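Local coordinates for protein MFP2B (Ascaris suum, PDB 2BJR) that enhances the polymerisation of major sperm protein, which drives the amoeboid movement of nematode sperm, and binds a zinc ion, at residues H46-N51 with E57-Y62; S65-T68 with D72-G75; Y229-Y234 with A253-G258; R334-Y339 with E343-G348. All blocks are in the same frame, centred on the assembly; numbering follows the deposited sequence.

Contact 1: H46-N51 with E57-Y62; sequences HGRAWN and ECSFPY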
loop_
_atom_site.group_PDB
_atom_site.type_symbol
_atom_site.label_atom_id
_atom_site.label_comp_id
_atom_site.label_asym_id
_atom_site.label_seq_id
_atom_site.Cartn_x
_atom_site.Cartn_y
_atom_site.Cartn_z
ATOM N N HIS A 46 -18.763 -6.435 4.502
ATOM C CA HIS A 46 -17.413 -5.962 4.166
ATOM C C HIS A 46 -16.353 -7.055 4.325
ATOM O O HIS A 46 -16.577 -8.037 5.045
ATOM C CB HIS A 46 -17.106 -4.692 4.965
ATOM C CG HIS A 46 -17.947 -3.541 4.555
ATOM N ND1 HIS A 46 -19.060 -3.170 5.259
ATOM C CD2 HIS A 46 -17.834 -2.663 3.529
ATOM C CE1 HIS A 46 -19.636 -2.139 4.656
ATOM N NE2 HIS A 46 -18.907 -1.801 3.611
ATOM N N GLY A 47 -15.217 -6.865 3.649
ATOM C CA GLY A 47 -14.137 -7.818 3.598
ATOM C C GLY A 47 -12.921 -7.059 3.099
ATOM O O GLY A 47 -12.827 -5.819 3.256
ATOM N N ARG A 48 -12.028 -7.791 2.471
ATOM C CA ARG A 48 -10.748 -7.265 2.089
ATOM C C ARG A 48 -10.339 -7.728 0.713
ATOM O O ARG A 48 -10.650 -8.851 0.285
ATOM C CB ARG A 48 -9.713 -7.578 3.178
ATOM C CG ARG A 48 -9.369 -9.038 3.334
ATOM C CD ARG A 48 -8.807 -9.442 4.725
ATOM N NE ARG A 48 -8.738 -10.918 4.862
ATOM C CZ ARG A 48 -7.812 -11.623 4.273
ATOM N NH1 ARG A 48 -6.924 -11.002 3.543
ATOM N NH2 ARG A 48 -7.769 -12.944 4.344
ATOM N N ALA A 49 -9.632 -6.854 -0.001
ATOM C CA ALA A 49 -9.039 -7.170 -1.258
ATOM C C ALA A 49 -7.534 -6.919 -1.177
ATOM O O ALA A 49 -7.066 -6.197 -0.264
ATOM C CB ALA A 49 -9.638 -6.311 -2.340
ATOM N N TRP A 50 -6.805 -7.543 -2.089
ATOM C CA TRP A 50 -5.345 -7.364 -2.177
ATOM C C TRP A 50 -4.860 -7.608 -3.570
ATOM O O TRP A 50 -5.565 -8.169 -4.403
ATOM C CB TRP A 50 -4.611 -8.254 -1.186
ATOM C CG TRP A 50 -4.710 -9.752 -1.443
ATOM C CD1 TRP A 50 -3.837 -10.512 -2.156
ATOM C CD2 TRP A 50 -5.728 -10.642 -0.987
ATOM N NE1 TRP A 50 -4.242 -11.825 -2.172
ATOM C CE2 TRP A 50 -5.401 -11.933 -1.454
ATOM C CE3 TRP A 50 -6.894 -10.485 -0.218
ATOM C CZ2 TRP A 50 -6.197 -13.068 -1.190
ATOM C CZ3 TRP A 50 -7.690 -11.617 0.037
ATOM C CH2 TRP A 50 -7.316 -12.889 -0.425
ATOM N N ASN A 51 -3.676 -7.085 -3.855
ATOM C CA ASN A 51 -3.017 -7.259 -5.106
ATOM C C ASN A 51 -2.238 -8.584 -5.165
ATOM O O ASN A 51 -1.375 -8.832 -4.318
ATOM C CB ASN A 51 -2.007 -6.111 -5.268
ATOM C CG ASN A 51 -1.284 -6.118 -6.609
ATOM O OD1 ASN A 51 -1.026 -7.175 -7.223
ATOM N ND2 ASN A 51 -0.818 -4.911 -7.003
ATOM N N GLU A 57 -7.520 -9.912 -5.750
ATOM C CA GLU A 57 -7.986 -11.092 -5.039
ATOM C C GLU A 57 -8.710 -10.556 -3.825
ATOM O O GLU A 57 -8.546 -9.383 -3.445
ATOM C CB GLU A 57 -6.821 -11.991 -4.663
ATOM C CG GLU A 57 -6.223 -12.729 -5.862
ATOM C CD GLU A 57 -5.227 -13.833 -5.513
ATOM O OE1 GLU A 57 -5.120 -14.240 -4.351
ATOM O OE2 GLU A 57 -4.533 -14.317 -6.420
ATOM N N CYS A 58 -9.576 -11.351 -3.214
ATOM C CA CYS A 58 -10.348 -10.881 -2.100
ATOM C C CYS A 58 -10.857 -12.023 -1.217
ATOM O O CYS A 58 -10.794 -13.200 -1.593
ATOM C CB CYS A 58 -11.497 -9.997 -2.574
ATOM S SG CYS A 58 -12.530 -10.846 -3.823
ATOM N N SER A 59 -11.314 -11.653 -0.036
ATOM C CA SER A 59 -11.766 -12.574 1.004
ATOM C C SER A 59 -12.900 -11.988 1.808
ATOM O O SER A 59 -12.805 -10.851 2.290
ATOM C CB SER A 59 -10.615 -12.921 1.947
ATOM O OG SER A 59 -11.026 -13.802 2.981
ATOM N N PHE A 60 -13.991 -12.751 1.972
ATOM C CA PHE A 60 -15.151 -12.321 2.734
ATOM C C PHE A 60 -15.590 -13.510 3.619
ATOM O O PHE A 60 -15.464 -14.651 3.184
ATOM C CB PHE A 60 -16.329 -11.921 1.826
ATOM C CG PHE A 60 -16.068 -10.717 0.975
ATOM C CD1 PHE A 60 -15.381 -10.844 -0.181
ATOM C CD2 PHE A 60 -16.409 -9.440 1.429
ATOM C CE1 PHE A 60 -15.089 -9.758 -0.952
ATOM C CE2 PHE A 60 -16.149 -8.339 0.648
ATOM C CZ PHE A 60 -15.476 -8.491 -0.514
ATOM N N PRO A 61 -16.030 -13.240 4.834
ATOM C CA PRO A 61 -16.617 -14.249 5.708
ATOM C C PRO A 61 -18.123 -14.426 5.482
ATOM O O PRO A 61 -18.902 -13.491 5.569
ATOM C CB PRO A 61 -16.358 -13.699 7.098
ATOM C CG PRO A 61 -16.189 -12.231 6.933
ATOM C CD PRO A 61 -15.926 -11.943 5.515
ATOM N N TYR A 62 -18.516 -15.636 5.168
ATOM C CA TYR A 62 -19.930 -15.956 4.945
ATOM C C TYR A 62 -20.173 -17.443 5.174
ATOM O O TYR A 62 -19.388 -18.254 4.714
ATOM C CB TYR A 62 -20.288 -15.625 3.526
ATOM C CG TYR A 62 -21.710 -15.955 3.156
ATOM C CD1 TYR A 62 -22.776 -15.244 3.701
ATOM C CD2 TYR A 62 -21.988 -17.017 2.288
ATOM C CE1 TYR A 62 -24.121 -15.571 3.363
ATOM C CE2 TYR A 62 -23.296 -17.355 1.952
ATOM C CZ TYR A 62 -24.353 -16.633 2.495
ATOM O OH TYR A 62 -25.633 -16.971 2.114
#
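Four backbone hydrogen bonds join Arg48 to Ser59 and Trp50 to Glu57, the hydrogen-bonded pairs of an antiparallel beta hairpin. The 2.9 Å bond from Glu57 N to Trp50 O is almost straight at 177°. Between them lies the non-hydrogen-bonded pair Ala49 and Cys58, whose CA atoms approach to 4.0 Å, a spacing that suits small side chains.

Packing on the face of Arg48, Trp50, Glu57 and Ser59 is dominated by the indole. Because Trp50 CG lies between the backbone N and the carbonyl carbon (chi1 67°), the ring leans over strand 57-62. Glu57 CB sits above its five-membered ring, 3.8 Å from the centroid, and Trp50 CZ3 comes within 3.4 Å of Cys58 C. Ser59 CB meets the indole edge and lies over one face of the Arg48 guanidinium. Phe60 CE2 comes to 3.5 Å from Gly47 N, where glycine leaves room for the ring.

Polar ends find partners outside the two segments: Ser59 OG bonds to Ser144 OG and Glu66 OE2, Arg48 NH2 to Ser144 O, Glu57 OE2 to Asn52. Strand 34-40 flanks the hairpin beyond Gly47 and Ala49, strand 65-67 beyond Phe60, and Leu73 of helix 70-73 packs on Cys58 and Phe60.

Contact 2: S65-T68 with D72-G75; sequences SELT and DLGG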
loop_
_atom_site.group_PDB
_atom_site.type_symbol
_atom_site.label_atom_id
_atom_site.label_comp_id
_atom_site.label_asym_id
_atom_site.label_seq_id
_atom_site.Cartn_x
_atom_site.Cartn_y
_atom_site.Cartn_z
ATOM N N SER A 65 -17.469 -19.595 6.318
ATOM C CA SER A 65 -16.432 -20.019 5.415
ATOM C C SER A 65 -15.738 -18.794 4.893
ATOM O O SER A 65 -16.288 -17.696 4.954
ATOM C CB SER A 65 -17.038 -20.799 4.251
ATOM O OG SER A 65 -17.647 -21.987 4.780
ATOM N N GLU A 66 -14.536 -18.980 4.387
ATOM C CA GLU A 66 -13.870 -17.896 3.683
ATOM C C GLU A 66 -14.195 -17.991 2.201
ATOM O O GLU A 66 -13.892 -19.003 1.553
ATOM C CB GLU A 66 -12.363 -17.977 3.900
ATOM C CG GLU A 66 -11.643 -16.924 3.058
ATOM C CD GLU A 66 -10.129 -16.966 3.217
ATOM O OE1 GLU A 66 -9.547 -18.107 3.235
ATOM O OE2 GLU A 66 -9.539 -15.875 3.276
ATOM N N LEU A 67 -14.829 -16.971 1.643
ATOM C CA LEU A 67 -15.130 -16.958 0.216
ATOM C C LEU A 67 -14.119 -16.067 -0.490
ATOM O O LEU A 67 -13.961 -14.889 -0.126
ATOM C CB LEU A 67 -16.496 -16.358 -0.040
ATOM C CG LEU A 67 -17.794 -16.939 0.567
ATOM C CD1 LEU A 67 -18.980 -16.702 -0.394
ATOM C CD2 LEU A 67 -17.698 -18.373 0.927
ATOM N N THR A 68 -13.465 -16.617 -1.492
ATOM C CA THR A 68 -12.425 -15.929 -2.235
ATOM C C THR A 68 -12.601 -16.076 -3.707
ATOM O O THR A 68 -12.156 -15.231 -4.458
ATOM C CB THR A 68 -11.035 -16.449 -1.879
ATOM O OG1 THR A 68 -10.984 -17.885 -2.038
ATOM C CG2 THR A 68 -10.735 -16.225 -0.428
ATOM N N ASP A 72 -16.991 -18.591 -5.651
ATOM C CA ASP A 72 -17.687 -18.232 -4.424
ATOM C C ASP A 72 -18.485 -16.915 -4.603
ATOM O O ASP A 72 -19.642 -16.803 -4.218
ATOM C CB ASP A 72 -16.686 -18.053 -3.278
ATOM C CG ASP A 72 -15.885 -19.325 -2.936
ATOM O OD1 ASP A 72 -16.403 -20.460 -3.126
ATOM O OD2 ASP A 72 -14.742 -19.264 -2.404
ATOM N N LEU A 73 -17.855 -15.914 -5.207
ATOM C CA LEU A 73 -18.332 -14.524 -5.076
ATOM C C LEU A 73 -19.028 -13.973 -6.306
ATOM O O LEU A 73 -19.664 -12.915 -6.263
ATOM C CB LEU A 73 -17.133 -13.609 -4.768
ATOM C CG LEU A 73 -16.411 -13.932 -3.454
ATOM C CD1 LEU A 73 -15.105 -13.166 -3.375
ATOM C CD2 LEU A 73 -17.272 -13.604 -2.292
ATOM N N GLY A 74 -18.901 -14.669 -7.418
ATOM C CA GLY A 74 -19.273 -14.095 -8.685
ATOM C C GLY A 74 -18.124 -13.273 -9.212
ATOM O O GLY A 74 -17.043 -13.218 -8.600
ATOM N N GLY A 75 -18.346 -12.618 -10.340
ATOM C CA GLY A 75 -17.245 -12.006 -11.073
ATOM C C GLY A 75 -16.700 -10.693 -10.495
ATOM O O GLY A 75 -15.590 -10.299 -10.865
#
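Asp72 reaches back to the end of strand 65-67 and accepts a hydrogen bond from Thr68 N. The bond to Asp72 OD2 is 3.1 Å long with an angle of 163° at the hydrogen, and it uses the anti lone pair, on the side away from OD1. Asp72 CG stands opposite its own carbonyl carbon, beside the backbone N (chi1 -62°), which swings the carboxylate toward the preceding turn. There OD2 takes a second N-H, that of Gly69, so one acidic oxygen ties down two successive amides where the chain leaves the strand. The hydroxyl of Thr68 runs alongside the carboxylate, with OG1 4.0 Å from OD2.

The setting is a tight strand-to-helix turn: the edge strand of a six-stranded antiparallel sheet passes into the single-turn helix 70-73, which gives way to Gly74, the first residue after it. That glycine has a positive phi of 84°, a conformation it adopts easily.

Below the polar link the contact is aliphatic. Leu67 CB lies 3.7 Å from Asp72 CB and 3.6 Å from Leu73 CD2, while Leu67 CD1 comes to 3.9 Å from Asp72 O. Leu73 CG, like that of Asp72, stands beside its backbone N, which turns both methyls toward strand 65-67: CD2 meets the Leu67 side chain, while Leu73 CD1 lies by the backbone, 3.8 Å from Thr68 O.

Contact 3: Y229-Y234 with A253-G258; sequences YVALWY and ACFGWG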
loop_
_atom_site.group_PDB
_atom_site.type_symbol
_atom_site.label_atom_id
_atom_site.label_comp_id
_atom_site.label_asym_id
_atom_site.label_seq_id
_atom_site.Cartn_x
_atom_site.Cartn_y
_atom_site.Cartn_z
ATOM N N TYR A 229 12.276 4.601 -11.375
ATOM C CA TYR A 229 11.709 4.966 -10.109
ATOM C C TYR A 229 11.172 3.739 -9.391
ATOM O O TYR A 229 10.879 2.739 -10.011
ATOM C CB TYR A 229 10.578 5.953 -10.276
ATOM C CG TYR A 229 10.957 7.224 -11.055
ATOM C CD1 TYR A 229 11.003 7.211 -12.462
ATOM C CD2 TYR A 229 11.259 8.396 -10.394
ATOM C CE1 TYR A 229 11.300 8.357 -13.185
ATOM C CE2 TYR A 229 11.616 9.540 -11.124
ATOM C CZ TYR A 229 11.577 9.497 -12.523
ATOM O OH TYR A 229 11.912 10.600 -13.269
ATOM N N VAL A 230 11.130 3.814 -8.064
ATOM C CA VAL A 230 10.758 2.671 -7.238
ATOM C C VAL A 230 9.259 2.336 -7.286
ATOM O O VAL A 230 8.412 3.194 -7.083
ATOM C CB VAL A 230 11.124 2.973 -5.791
ATOM C CG1 VAL A 230 10.637 1.788 -4.849
ATOM C CG2 VAL A 230 12.627 3.140 -5.655
ATOM N N ALA A 231 8.957 1.067 -7.515
ATOM C CA ALA A 231 7.580 0.572 -7.517
ATOM C C ALA A 231 7.587 -0.807 -6.895
ATOM O O ALA A 231 8.627 -1.494 -6.892
ATOM C CB ALA A 231 7.075 0.520 -8.927
ATOM N N LEU A 232 6.409 -1.199 -6.382
ATOM C CA LEU A 232 6.138 -2.467 -5.757
ATOM C C LEU A 232 5.005 -3.186 -6.453
ATOM O O LEU A 232 4.010 -2.578 -6.827
ATOM C CB LEU A 232 5.745 -2.232 -4.325
ATOM C CG LEU A 232 5.216 -3.364 -3.447
ATOM C CD1 LEU A 232 6.325 -4.300 -3.143
ATOM C CD2 LEU A 232 4.537 -2.808 -2.201
ATOM N N TRP A 233 5.212 -4.478 -6.664
ATOM C CA TRP A 233 4.231 -5.377 -7.243
ATOM C C TRP A 233 4.195 -6.614 -6.319
ATOM O O TRP A 233 4.969 -6.703 -5.359
ATOM C CB TRP A 233 4.756 -5.792 -8.573
ATOM C CG TRP A 233 3.820 -6.318 -9.551
ATOM C CD1 TRP A 233 2.577 -5.880 -9.809
ATOM C CD2 TRP A 233 4.085 -7.369 -10.467
ATOM N NE1 TRP A 233 2.036 -6.574 -10.866
ATOM C CE2 TRP A 233 2.942 -7.512 -11.280
ATOM C CE3 TRP A 233 5.195 -8.183 -10.723
ATOM C CZ2 TRP A 233 2.879 -8.425 -12.336
ATOM C CZ3 TRP A 233 5.128 -9.109 -11.769
ATOM C CH2 TRP A 233 3.971 -9.229 -12.554
ATOM N N TYR A 234 3.313 -7.569 -6.638
ATOM C CA TYR A 234 3.157 -8.787 -5.856
ATOM C C TYR A 234 3.064 -9.996 -6.781
ATOM O O TYR A 234 2.401 -9.917 -7.788
ATOM C CB TYR A 234 1.913 -8.672 -5.007
ATOM C CG TYR A 234 2.148 -7.876 -3.772
ATOM C CD1 TYR A 234 1.896 -6.490 -3.757
ATOM C CD2 TYR A 234 2.584 -8.481 -2.597
ATOM C CE1 TYR A 234 2.177 -5.728 -2.660
ATOM C CE2 TYR A 234 2.801 -7.705 -1.442
ATOM C CZ TYR A 234 2.634 -6.329 -1.509
ATOM O OH TYR A 234 2.822 -5.566 -0.403
ATOM N N ALA A 253 6.631 -0.405 -16.577
ATOM C CA ALA A 253 7.275 -1.088 -15.454
ATOM C C ALA A 253 8.010 -2.342 -15.890
ATOM O O ALA A 253 7.685 -2.981 -16.928
ATOM C CB ALA A 253 6.234 -1.421 -14.368
ATOM N N CYS A 254 8.967 -2.747 -15.050
ATOM C CA CYS A 254 9.589 -4.055 -15.168
ATOM C C CYS A 254 9.927 -4.625 -13.805
ATOM O O CYS A 254 10.504 -3.935 -12.979
ATOM C CB CYS A 254 10.880 -3.984 -15.992
ATOM S SG CYS A 254 11.642 -5.613 -16.233
ATOM N N PHE A 255 9.548 -5.877 -13.575
ATOM C CA PHE A 255 9.886 -6.618 -12.341
ATOM C C PHE A 255 10.549 -7.945 -12.698
ATOM O O PHE A 255 10.277 -8.527 -13.760
ATOM C CB PHE A 255 8.621 -6.860 -11.509
ATOM C CG PHE A 255 7.902 -5.573 -11.090
ATOM C CD1 PHE A 255 6.860 -5.068 -11.835
ATOM C CD2 PHE A 255 8.243 -4.920 -9.927
ATOM C CE1 PHE A 255 6.214 -3.910 -11.452
ATOM C CE2 PHE A 255 7.604 -3.732 -9.535
ATOM C CZ PHE A 255 6.614 -3.228 -10.284
ATOM N N GLY A 256 11.408 -8.429 -11.803
ATOM C CA GLY A 256 11.990 -9.747 -11.896
ATOM C C GLY A 256 11.587 -10.551 -10.679
ATOM O O GLY A 256 11.650 -10.069 -9.552
ATOM N N TRP A 257 11.125 -11.779 -10.897
ATOM C CA TRP A 257 10.700 -12.637 -9.820
ATOM C C TRP A 257 10.523 -14.037 -10.374
ATOM O O TRP A 257 10.206 -14.184 -11.556
ATOM C CB TRP A 257 9.371 -12.165 -9.230
ATOM C CG TRP A 257 8.890 -13.025 -8.124
ATOM C CD1 TRP A 257 9.165 -12.891 -6.809
ATOM C CD2 TRP A 257 8.023 -14.159 -8.243
ATOM N NE1 TRP A 257 8.503 -13.850 -6.088
ATOM C CE2 TRP A 257 7.818 -14.664 -6.952
ATOM C CE3 TRP A 257 7.390 -14.788 -9.319
ATOM C CZ2 TRP A 257 7.004 -15.783 -6.698
ATOM C CZ3 TRP A 257 6.591 -15.916 -9.070
ATOM C CH2 TRP A 257 6.416 -16.389 -7.778
ATOM N N GLY A 258 10.767 -15.013 -9.528
ATOM C CA GLY A 258 10.590 -16.440 -9.839
ATOM C C GLY A 258 11.364 -16.922 -11.049
ATOM O O GLY A 258 10.943 -17.843 -11.722
#
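Phe255 packs against Trp233 and Ala231 across one face of an antiparallel sheet, bridging two strands that are not neighbours. Between strands 229-235 and 250-257 lies strand 238-247, which pairs with both. The short segments cross at -54° with their axes 8.6 Å apart, so side chains rather than backbone bonds fill the gap, and large rings suit the task.

The tight part centres on the phenyl ring. Trp233 CB stands almost directly over its middle, 3.5 Å from the centroid. With Trp233 CG opposite the backbone N (chi1 -160°), the indole continues from that CB as an offset stack on Phe255. The five-membered ring and the phenyl have centroids 4.8 Å apart and planes inclined by only 19°. The CZ end of the phenyl reaches Ala231, whose CB is 4.0 Å from Phe255 CZ; a small residue here leaves space for the ring. Ile269 of strand 268-274 packs on both aromatics, Tyr262 meets the indole edge-to-face, and Trp233 NE1 is satisfied by Ile266 O.

Toward both ends the contact slackens. Ala253 CB stays 5.8 Å from Ala231 CB. Trp257, partly exposed, gives its NE1 to Glu238 instead, and Gly258, with positive phi, is exposed to solvent. Back in the packed centre, the phenyl edge faces a backbone carbonyl, with Phe255 CE2 3.6 Å from Ala231 O and that oxygen near the ring plane.

Contact 4: R334-Y339 with E343-G348; sequences RATIGY and EKVLVG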
loop_
_atom_site.group_PDB
_atom_site.type_symbol
_atom_site.label_atom_id
_atom_site.label_comp_id
_atom_site.label_asym_id
_atom_site.label_seq_id
_atom_site.Cartn_x
_atom_site.Cartn_y
_atom_site.Cartn_z
ATOM N N ARG A 334 20.850 -11.163 -1.100
ATOM C CA ARG A 334 20.443 -11.499 -2.455
ATOM C C ARG A 334 19.910 -10.224 -3.111
ATOM O O ARG A 334 19.345 -9.374 -2.417
ATOM C CB ARG A 334 19.324 -12.515 -2.362
ATOM C CG ARG A 334 18.954 -13.213 -3.630
ATOM C CD ARG A 334 18.138 -14.500 -3.372
ATOM N NE ARG A 334 17.882 -15.211 -4.598
ATOM C CZ ARG A 334 16.793 -15.067 -5.335
ATOM N NH1 ARG A 334 15.875 -14.176 -5.004
ATOM N NH2 ARG A 334 16.676 -15.757 -6.451
ATOM N N ALA A 335 20.109 -10.091 -4.401
ATOM C CA ALA A 335 19.566 -8.959 -5.156
ATOM C C ALA A 335 19.335 -9.382 -6.585
ATOM O O ALA A 335 20.135 -10.138 -7.189
ATOM C CB ALA A 335 20.542 -7.772 -5.096
ATOM N N THR A 336 18.230 -8.906 -7.151
ATOM C CA THR A 336 17.871 -9.262 -8.520
ATOM C C THR A 336 17.198 -8.152 -9.327
ATOM O O THR A 336 16.759 -7.153 -8.773
ATOM C CB THR A 336 16.960 -10.523 -8.550
ATOM O OG1 THR A 336 15.586 -10.182 -8.380
ATOM C CG2 THR A 336 17.194 -11.469 -7.393
ATOM N N ILE A 337 17.188 -8.344 -10.648
ATOM C CA ILE A 337 16.469 -7.481 -11.567
ATOM C C ILE A 337 15.748 -8.370 -12.569
ATOM O O ILE A 337 16.143 -9.537 -12.784
ATOM C CB ILE A 337 17.412 -6.554 -12.341
ATOM C CG1 ILE A 337 18.571 -7.344 -12.996
ATOM C CG2 ILE A 337 17.913 -5.475 -11.478
ATOM C CD1 ILE A 337 19.344 -6.526 -14.053
ATOM N N GLY A 338 14.700 -7.824 -13.155
ATOM C CA GLY A 338 14.185 -8.336 -14.396
ATOM C C GLY A 338 14.984 -7.718 -15.520
ATOM O O GLY A 338 15.084 -6.503 -15.585
ATOM N N TYR A 339 15.563 -8.532 -16.396
ATOM C CA TYR A 339 16.261 -8.007 -17.553
ATOM C C TYR A 339 16.519 -9.098 -18.596
ATOM O O TYR A 339 16.813 -10.206 -18.264
ATOM C CB TYR A 339 17.595 -7.395 -17.133
ATOM C CG TYR A 339 18.323 -6.747 -18.279
ATOM C CD1 TYR A 339 17.982 -5.474 -18.694
ATOM C CD2 TYR A 339 19.348 -7.405 -18.960
ATOM C CE1 TYR A 339 18.630 -4.856 -19.769
ATOM C CE2 TYR A 339 20.013 -6.786 -20.053
ATOM C CZ TYR A 339 19.626 -5.501 -20.445
ATOM O OH TYR A 339 20.220 -4.844 -21.505
ATOM N N GLU A 343 15.277 -13.314 -14.919
ATOM C CA GLU A 343 15.602 -12.648 -13.659
ATOM C C GLU A 343 17.098 -12.868 -13.435
ATOM O O GLU A 343 17.573 -14.019 -13.386
ATOM C CB GLU A 343 14.771 -13.197 -12.513
ATOM C CG GLU A 343 15.042 -12.484 -11.199
ATOM C CD GLU A 343 14.323 -13.059 -10.001
ATOM O OE1 GLU A 343 13.920 -14.235 -10.063
ATOM O OE2 GLU A 343 14.170 -12.338 -8.982
ATOM N N LYS A 344 17.851 -11.777 -13.359
ATOM C CA LYS A 344 19.285 -11.853 -13.086
ATOM C C LYS A 344 19.505 -11.748 -11.581
ATOM O O LYS A 344 19.062 -10.787 -10.929
ATOM C CB LYS A 344 20.016 -10.774 -13.852
ATOM C CG LYS A 344 21.483 -10.539 -13.490
ATOM C CD LYS A 344 22.394 -11.731 -13.729
ATOM C CE LYS A 344 23.853 -11.275 -13.916
ATOM N NZ LYS A 344 24.809 -12.434 -14.012
ATOM N N VAL A 345 20.218 -12.722 -11.031
ATOM C CA VAL A 345 20.370 -12.868 -9.607
ATOM C C VAL A 345 21.834 -12.730 -9.119
ATOM O O VAL A 345 22.723 -13.415 -9.622
ATOM C CB VAL A 345 19.833 -14.271 -9.156
ATOM C CG1 VAL A 345 19.961 -14.466 -7.673
ATOM C CG2 VAL A 345 18.381 -14.528 -9.662
ATOM N N LEU A 346 22.040 -11.878 -8.114
ATOM C CA LEU A 346 23.290 -11.746 -7.377
ATOM C C LEU A 346 23.139 -12.232 -5.942
ATOM O O LEU A 346 22.127 -12.018 -5.325
ATOM C CB LEU A 346 23.761 -10.273 -7.367
ATOM C CG LEU A 346 23.828 -9.537 -8.684
ATOM C CD1 LEU A 346 24.441 -8.154 -8.423
ATOM C CD2 LEU A 346 24.641 -10.265 -9.687
ATOM N N VAL A 347 24.158 -12.906 -5.413
ATOM C CA VAL A 347 24.167 -13.344 -4.032
ATOM C C VAL A 347 25.524 -13.115 -3.379
ATOM O O VAL A 347 26.556 -13.049 -4.069
ATOM C CB VAL A 347 23.875 -14.868 -3.870
ATOM C CG1 VAL A 347 22.495 -15.184 -4.383
ATOM C CG2 VAL A 347 24.945 -15.745 -4.627
ATOM N N GLY A 348 25.475 -13.068 -2.053
ATOM C CA GLY A 348 26.653 -13.049 -1.199
ATOM C C GLY A 348 27.437 -11.789 -1.441
ATOM O O GLY A 348 26.854 -10.725 -1.511
HETATM O O HOH W 1 13.510 -13.266 -6.618
HETATM O O HOH W 2 14.711 -16.159 -8.496
#
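A beta hairpin of strands 334-339 and 342-347 holds this contact, with Ala335 facing Leu346 and Ile337 facing Lys344 as its hydrogen-bonded antiparallel pairs. Each pair exchanges two backbone bonds, the shortest being Leu346 N to Ala335 O at 2.7 Å.

The more distinctive bond lies on the face of Arg334, Thr336, Glu343 and Val345. Thr336 OG1 donates to Glu343 OE2 at 2.6 Å, meeting the carboxylate on its anti side, 17° out of plane. Glu343, whose cross-strand partner in a non-hydrogen-bonded pair is Gly338, reaches it diagonally: its chain is fully extended, with CG opposite the backbone N (chi1 -178°).

Arg334 and Glu343 are linked through two waters rather than directly, their nearest charged atoms, NH1 and OE2, being 4.7 Å apart. One water joins Arg334 NH1 to Glu343 OE2; the other joins Arg334 NH2 to Glu343 OE1. Both lie in the guanidinium plane. With a further bond from Gly259 N to OE1, each carboxylate oxygen has two partners, which would favour the charged form. Val345 CG1 packs 3.7 Å from Arg334 NH2, and Thr336 CG2 lies over one face of the guanidinium.

On the opposite face, Ile337 CG1 touches Lys344 CB at 3.8 Å, using the aliphatic base of an exposed lysine whose chain bends at chi2 (62°) and carries the ammonium off the pair. Strand 322-329 flanks the hairpin alongside strand 334-339, and Leu317 of strand 313-319 packs against Ala335, Ile337 and Leu346.

How the contacts relate
The four contacts form two clusters, one in each of the chain's two regions of the cytosolic motility protein family. Contacts 1 and 2 have centres 8 Å apart and share a sheet: Phe60 O lies 2.9 Å from Leu67 N, a probable hydrogen bond. Contacts 3 and 4, centres 12 Å apart, belong to separate sheets that meet where Gly258 N lies 3.3 Å from Glu343 OE1. The clusters touch through contacts 1 and 3, where Asn51 O lies 3.4 Å from Tyr234 CB, whereas contacts 2 and 4 are about 26 Å apart at their nearest atoms. All four lie away from the zinc site of His86, Cys174, Cys176 and Cys179.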